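Putative alpha-galactosidase/melibiase (Bacteroides fragilis, PDB 4OGZ) probably hydrolyses terminal, non-reducing alpha-D-galactose residues from alpha-D-galactosides, as a member of glycoside hydrolase family 27. Local coordinates at residues G423-L429 / W458-P464; L48-L52 / I61-E67. All blocks are in the same frame, centred on the assembly; numbering follows the deposited sequence.

Contact 2 comes first along the chain, in the N-terminal Ig-like domain. There 48-52 meets 61-67, closing a short loop that holds strand 52-55 and tying the link between the domain's two sheets to strand 60-64. Strands 69-79 and 82-92 then pack against the same residues before the chain enters the TIM barrel. Contact 1 opens only in the C-terminal beta-sandwich domain, where strands 425-429 and 458-462 pair across a connection of 28 residues. The two loops follow in series, neither nested nor crossed. Their centres lie 50 Å apart, on opposite sides of the chain's centre, and each contact stays within its own domain.

Contact 1: G423-L429 / W458-P464; sequences GPVDVEL and WVVKLAP
The Trp458 indole lies alongside Leu429, with CD2 of Leu429 meeting the six-membered ring obliquely, 4.0 Å from Trp458 CH2. Outside the two segments, Phe470 packs against the indole in an edge-to-face stack, and Val451 and Glu453 touch it too. CG of Trp458 sits between the backbone N and the carbonyl carbon (chi1 72°), which lets the ring lie beside Leu429. At the loop end, Pro464 CG sits over the flat face of the Gly423 carbonyl group, 3.8 Å from Gly423 C. The flat carboxylate of Asp426 is on the other side of the sheet from Trp458. Its OD1 is 3.4 Å from Lys461 CG, while Asp426 CB rests 3.6 Å from Val459 CG1. The two side chains of Asp426 and Lys461 run the same way, but OD1 and NZ of the pair stay 6.0 Å apart and form no salt bridge.

Strands 425-429 and 458-462 form an antiparallel two-stranded ribbon in the C-terminal beta-sandwich domain. Three hydrogen-bonded pairs hold it: Val425 with Leu462, Val427 with Val460, and Leu429 with Trp458. Each makes two backbone bonds. Trp458 N to Leu429 O is the most bent of the six, at 137° about the hydrogen. Between them, Asp426 CA adds a C-H contact to Val460 O.

Val425, Val427, Leu429, Val460 and Leu462 share the inner face with Trp458. Val427 CG2 meets Leu462 CD1 at 3.9 Å, and Leu429 CD2 reaches Val460 CG2 at 4.0 Å. This face packs on strands 401-407, 413-419 and 467-472, through residues such as Tyr401, Val403, Cys417 and Phe470. The opposite face, with Asp426, Glu428, Val459 and Lys461, is exposed. There the carboxylate of Glu428 is hydrogen-bonded through OE2 to Asn430 ND2.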
loop_
_atom_site.group_PDB
_atom_site.type_symbol
_atom_site.label_atom_id
_atom_site.label_comp_id
_atom_site.label_asym_id
_atom_site.label_seq_id
_atom_site.Cartn_x
_atom_site.Cartn_y
_atom_site.Cartn_z
ATOM N N GLY A 423 -19.718 -22.577 2.267
ATOM C CA GLY A 423 -19.564 -23.981 1.987
ATOM C C GLY A 423 -18.494 -24.155 0.925
ATOM O O GLY A 423 -18.091 -23.177 0.298
ATOM N N PRO A 424 -18.015 -25.396 0.730
ATOM C CA PRO A 424 -16.972 -25.686 -0.246
ATOM C C PRO A 424 -17.484 -25.444 -1.650
ATOM O O PRO A 424 -18.663 -25.606 -1.889
ATOM C CB PRO A 424 -16.669 -27.179 -0.038
ATOM C CG PRO A 424 -17.837 -27.734 0.691
ATOM C CD PRO A 424 -18.459 -26.600 1.459
ATOM N N VAL A 425 -16.598 -25.088 -2.571
ATOM C CA VAL A 425 -16.961 -24.808 -3.963
ATOM C C VAL A 425 -15.945 -25.392 -4.954
ATOM O O VAL A 425 -14.761 -25.361 -4.699
ATOM C CB VAL A 425 -17.015 -23.269 -4.170
ATOM C CG1 VAL A 425 -16.900 -22.863 -5.630
ATOM C CG2 VAL A 425 -18.276 -22.674 -3.559
ATOM N N ASP A 426 -16.426 -25.880 -6.091
ATOM C CA ASP A 426 -15.595 -26.295 -7.215
ATOM C C ASP A 426 -15.558 -25.204 -8.305
ATOM O O ASP A 426 -16.584 -24.622 -8.665
ATOM C CB ASP A 426 -16.120 -27.589 -7.814
ATOM C CG ASP A 426 -15.971 -28.787 -6.877
ATOM O OD1 ASP A 426 -15.190 -28.716 -5.895
ATOM O OD2 ASP A 426 -16.635 -29.820 -7.116
ATOM N N VAL A 427 -14.372 -24.918 -8.826
ATOM C CA VAL A 427 -14.224 -23.935 -9.896
ATOM C C VAL A 427 -13.417 -24.564 -11.023
ATOM O O VAL A 427 -12.255 -24.913 -10.819
ATOM C CB VAL A 427 -13.496 -22.669 -9.421
ATOM C CG1 VAL A 427 -13.356 -21.671 -10.580
ATOM C CG2 VAL A 427 -14.210 -22.041 -8.246
ATOM N N GLU A 428 -14.021 -24.744 -12.200
ATOM C CA GLU A 428 -13.281 -25.387 -13.276
ATOM C C GLU A 428 -12.381 -24.350 -13.910
ATOM O O GLU A 428 -12.787 -23.211 -14.136
ATOM C CB GLU A 428 -14.176 -26.013 -14.329
ATOM C CG GLU A 428 -13.460 -27.192 -14.972
ATOM C CD GLU A 428 -13.954 -27.527 -16.356
ATOM O OE1 GLU A 428 -15.128 -27.942 -16.481
ATOM O OE2 GLU A 428 -13.150 -27.410 -17.306
ATOM N N LEU A 429 -11.133 -24.738 -14.143
ATOM C CA LEU A 429 -10.156 -23.864 -14.752
ATOM C C LEU A 429 -9.666 -24.557 -15.996
ATOM O O LEU A 429 -9.282 -25.716 -15.939
ATOM C CB LEU A 429 -9.023 -23.619 -13.787
ATOM C CG LEU A 429 -8.241 -22.336 -13.834
ATOM C CD1 LEU A 429 -9.195 -21.148 -13.913
ATOM C CD2 LEU A 429 -7.351 -22.240 -12.596
ATOM N N TRP A 458 -8.302 -28.233 -14.780
ATOM C CA TRP A 458 -8.695 -29.083 -13.658
ATOM C C TRP A 458 -9.739 -28.353 -12.825
ATOM O O TRP A 458 -10.041 -27.196 -13.094
ATOM C CB TRP A 458 -7.461 -29.478 -12.804
ATOM C CG TRP A 458 -6.886 -28.344 -11.987
ATOM C CD1 TRP A 458 -7.075 -28.123 -10.653
ATOM C CD2 TRP A 458 -6.058 -27.270 -12.454
ATOM N NE1 TRP A 458 -6.409 -27.005 -10.264
ATOM C CE2 TRP A 458 -5.786 -26.453 -11.355
ATOM C CE3 TRP A 458 -5.513 -26.928 -13.697
ATOM C CZ2 TRP A 458 -4.996 -25.310 -11.446
ATOM C CZ3 TRP A 458 -4.731 -25.786 -13.790
ATOM C CH2 TRP A 458 -4.479 -24.993 -12.662
ATOM N N VAL A 459 -10.293 -29.046 -11.836
ATOM C CA VAL A 459 -11.276 -28.467 -10.928
ATOM C C VAL A 459 -10.555 -27.981 -9.701
ATOM O O VAL A 459 -9.905 -28.751 -9.038
ATOM C CB VAL A 459 -12.371 -29.487 -10.522
ATOM C CG1 VAL A 459 -13.226 -28.936 -9.372
ATOM C CG2 VAL A 459 -13.249 -29.866 -11.723
ATOM N N VAL A 460 -10.640 -26.692 -9.433
ATOM C CA VAL A 460 -10.070 -26.121 -8.227
ATOM C C VAL A 460 -11.078 -26.344 -7.108
ATOM O O VAL A 460 -12.255 -26.033 -7.277
ATOM C CB VAL A 460 -9.785 -24.616 -8.402
ATOM C CG1 VAL A 460 -9.314 -24.005 -7.092
ATOM C CG2 VAL A 460 -8.751 -24.377 -9.506
ATOM N N LYS A 461 -10.636 -26.898 -5.982
ATOM C CA LYS A 461 -11.530 -27.109 -4.857
ATOM C C LYS A 461 -11.220 -26.078 -3.800
ATOM O O LYS A 461 -10.072 -25.968 -3.337
ATOM C CB LYS A 461 -11.360 -28.514 -4.300
ATOM C CG LYS A 461 -12.012 -29.566 -5.170
ATOM C CD LYS A 461 -11.216 -30.854 -5.195
ATOM C CE LYS A 461 -11.900 -31.870 -6.089
ATOM N NZ LYS A 461 -10.954 -32.924 -6.548
ATOM N N LEU A 462 -12.236 -25.314 -3.416
ATOM C CA LEU A 462 -12.038 -24.238 -2.482
ATOM C C LEU A 462 -12.812 -24.526 -1.233
ATOM O O LEU A 462 -14.007 -24.797 -1.297
ATOM C CB LEU A 462 -12.494 -22.899 -3.092
ATOM C CG LEU A 462 -11.773 -22.454 -4.360
ATOM C CD1 LEU A 462 -12.378 -21.155 -4.867
ATOM C CD2 LEU A 462 -10.285 -22.279 -4.101
ATOM N N ALA A 463 -12.140 -24.446 -0.083
ATOM C CA ALA A 463 -12.837 -24.457 1.184
ATOM C C ALA A 463 -13.567 -23.115 1.381
ATOM O O ALA A 463 -13.274 -22.121 0.707
ATOM C CB ALA A 463 -11.856 -24.739 2.327
ATOM N N PRO A 464 -14.525 -23.072 2.303
ATOM C CA PRO A 464 -15.190 -21.827 2.609
ATOM C C PRO A 464 -14.214 -20.671 2.773
ATOM O O PRO A 464 -13.262 -20.789 3.533
ATOM C CB PRO A 464 -15.872 -22.126 3.948
ATOM C CG PRO A 464 -16.191 -23.562 3.843
ATOM C CD PRO A 464 -15.009 -24.174 3.152
#

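Contact 2: L48-L52 / I61-E67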
loop_
_atom_site.group_PDB
_atom_site.type_symbol
_atom_site.label_atom_id
_atom_site.label_comp_id
_atom_site.label_asym_id
_atom_site.label_seq_id
_atom_site.Cartn_x
_atom_site.Cartn_y
_atom_site.Cartn_z
ATOM N N LEU A 48 23.977 4.865 -10.747
ATOM C CA LEU A 48 23.059 5.764 -10.050
ATOM C C LEU A 48 23.088 7.127 -10.706
ATOM O O LEU A 48 24.158 7.624 -10.970
ATOM C CB LEU A 48 23.457 5.944 -8.596
ATOM C CG LEU A 48 22.982 4.912 -7.589
ATOM C CD1 LEU A 48 23.757 5.167 -6.303
ATOM C CD2 LEU A 48 21.466 4.964 -7.375
ATOM N N PRO A 49 21.917 7.750 -10.940
ATOM C CA PRO A 49 21.918 9.089 -11.543
ATOM C C PRO A 49 22.640 10.128 -10.680
ATOM O O PRO A 49 22.750 9.943 -9.462
ATOM C CB PRO A 49 20.431 9.435 -11.633
ATOM C CG PRO A 49 19.767 8.579 -10.635
ATOM C CD PRO A 49 20.566 7.307 -10.584
ATOM N N LYS A 50 23.113 11.209 -11.307
ATOM C CA LYS A 50 23.615 12.367 -10.571
ATOM C C LYS A 50 22.683 12.804 -9.410
ATOM O O LYS A 50 21.512 13.096 -9.612
ATOM C CB LYS A 50 23.834 13.555 -11.510
ATOM C CG LYS A 50 24.610 14.699 -10.869
ATOM C CD LYS A 50 24.751 15.938 -11.754
ATOM C CE LYS A 50 25.710 16.931 -11.087
ATOM N NZ LYS A 50 25.391 18.379 -11.270
ATOM N N GLY A 51 23.252 12.877 -8.227
ATOM C CA GLY A 51 22.597 13.390 -7.068
ATOM C C GLY A 51 22.181 12.324 -6.090
ATOM O O GLY A 51 21.707 12.657 -5.012
ATOM N N LEU A 52 22.329 11.053 -6.464
ATOM C CA LEU A 52 21.998 9.944 -5.567
ATOM C C LEU A 52 23.263 9.232 -5.137
ATOM O O LEU A 52 24.246 9.178 -5.886
ATOM C CB LEU A 52 21.021 8.937 -6.209
ATOM C CG LEU A 52 19.692 9.516 -6.687
ATOM C CD1 LEU A 52 18.805 8.418 -7.262
ATOM C CD2 LEU A 52 18.956 10.254 -5.561
ATOM N N ILE A 61 19.400 4.306 -0.653
ATOM C CA ILE A 61 19.719 5.264 -1.695
ATOM C C ILE A 61 19.046 6.589 -1.350
ATOM O O ILE A 61 17.871 6.635 -0.958
ATOM C CB ILE A 61 19.233 4.802 -3.059
ATOM C CG1 ILE A 61 19.912 3.499 -3.435
ATOM C CG2 ILE A 61 19.527 5.832 -4.151
ATOM C CD1 ILE A 61 19.132 2.772 -4.519
ATOM N N LYS A 62 19.824 7.667 -1.425
ATOM C CA LYS A 62 19.416 8.956 -0.898
ATOM C C LYS A 62 19.980 10.059 -1.793
ATOM O O LYS A 62 21.082 9.951 -2.292
ATOM C CB LYS A 62 19.925 9.058 0.539
ATOM C CG LYS A 62 19.870 10.416 1.176
ATOM C CD LYS A 62 20.400 10.400 2.616
ATOM C CE LYS A 62 20.018 11.673 3.443
ATOM N NZ LYS A 62 18.563 12.004 3.671
ATOM N N GLY A 63 19.198 11.119 -1.965
ATOM C CA GLY A 63 19.681 12.348 -2.516
ATOM C C GLY A 63 18.577 13.116 -3.183
ATOM O O GLY A 63 17.485 13.242 -2.666
ATOM N N LYS A 64 18.875 13.623 -4.374
ATOM C CA LYS A 64 17.948 14.417 -5.122
ATOM C C LYS A 64 18.404 14.405 -6.576
ATOM O O LYS A 64 19.568 14.668 -6.828
ATOM C CB LYS A 64 17.968 15.838 -4.611
ATOM C CG LYS A 64 17.390 16.832 -5.591
ATOM C CD LYS A 64 16.837 18.055 -4.886
ATOM C CE LYS A 64 17.899 18.830 -4.140
ATOM N NZ LYS A 64 17.292 19.973 -3.407
ATOM N N VAL A 65 17.519 14.024 -7.502
ATOM C CA VAL A 65 17.844 14.092 -8.925
ATOM C C VAL A 65 17.073 15.282 -9.444
ATOM O O VAL A 65 15.837 15.360 -9.349
ATOM C CB VAL A 65 17.476 12.809 -9.728
ATOM C CG1 VAL A 65 17.775 13.010 -11.203
ATOM C CG2 VAL A 65 18.183 11.569 -9.195
ATOM N N VAL A 66 17.809 16.195 -10.042
ATOM C CA VAL A 66 17.232 17.415 -10.584
ATOM C C VAL A 66 16.643 17.238 -11.975
ATOM O O VAL A 66 15.626 17.831 -12.301
ATOM C CB VAL A 66 18.296 18.517 -10.615
ATOM C CG1 VAL A 66 17.749 19.777 -11.264
ATOM C CG2 VAL A 66 18.764 18.777 -9.196
ATOM N N GLU A 67 17.258 16.407 -12.798
ATOM C CA GLU A 67 16.841 16.310 -14.198
ATOM C C GLU A 67 15.801 15.199 -14.369
ATOM O O GLU A 67 16.023 14.063 -13.956
ATOM C CB GLU A 67 18.057 16.095 -15.121
ATOM C CG GLU A 67 19.217 17.048 -14.849
ATOM C CD GLU A 67 20.249 16.517 -13.834
ATOM O OE1 GLU A 67 19.957 15.537 -13.070
ATOM O OE2 GLU A 67 21.368 17.104 -13.792
HETATM O O HOH W 1 20.674 15.689 -10.506
#
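Val65 CG2 packs against both Leu52 and Pro49. Leu52 CG comes within 3.6 Å of this methyl, and Pro49 CG within 3.7 Å. Both side chains cross Val65 at about a right angle. With CG1 of Val65 opposite the backbone N (chi1 177°), the other methyl, CG2, is left to face Leu52 and Pro49. Ile61 extends the apolar patch: its CG2 lies 3.9 Å from Leu48 CD2 and also touches Leu52 CB. The other branch of Leu52, CD2, touches the backbone N atoms of Gly63 and Lys64.

The backbone adds one direct hydrogen bond, from Lys64 N to Gly51 O at 3.1 Å. The N-H points well at the oxygen, but the donor stands 50° out of the carbonyl plane, above it. Gly63 CA approaches the same oxygen with a C-H contact. Leu52 and Gly63 face each other as an antiparallel non-hydrogen-bonded pair, at the start of strand 52-55. The chain reaches this pair through a type II beta turn, Pro49 to Leu52, with glycine at its third position. The segments belong to the Ig-like domain, and strand 60-64 lies between strands 28-36 and 52-55 in one of its sheets.

A water bridges the turn to the end of the other segment. It donates to Lys50 O at 2.9 Å and to Glu67 OE1 at 2.7 Å, and accepts from Val66 N. Three bonds thus fix it. Nearby, Lys50 NZ and Glu67 OE2 are 4.9 Å apart, near enough for a mild electrostatic attraction, probably, but not in contact.

Further out, Tyr71 and Val73 of strand 69-79 touch Pro49, and Tyr71 OH is hydrogen-bonded to Glu67 O. Phe29 and Ile90 touch Leu52, while Leu88 and Ile33 lie against Ile61.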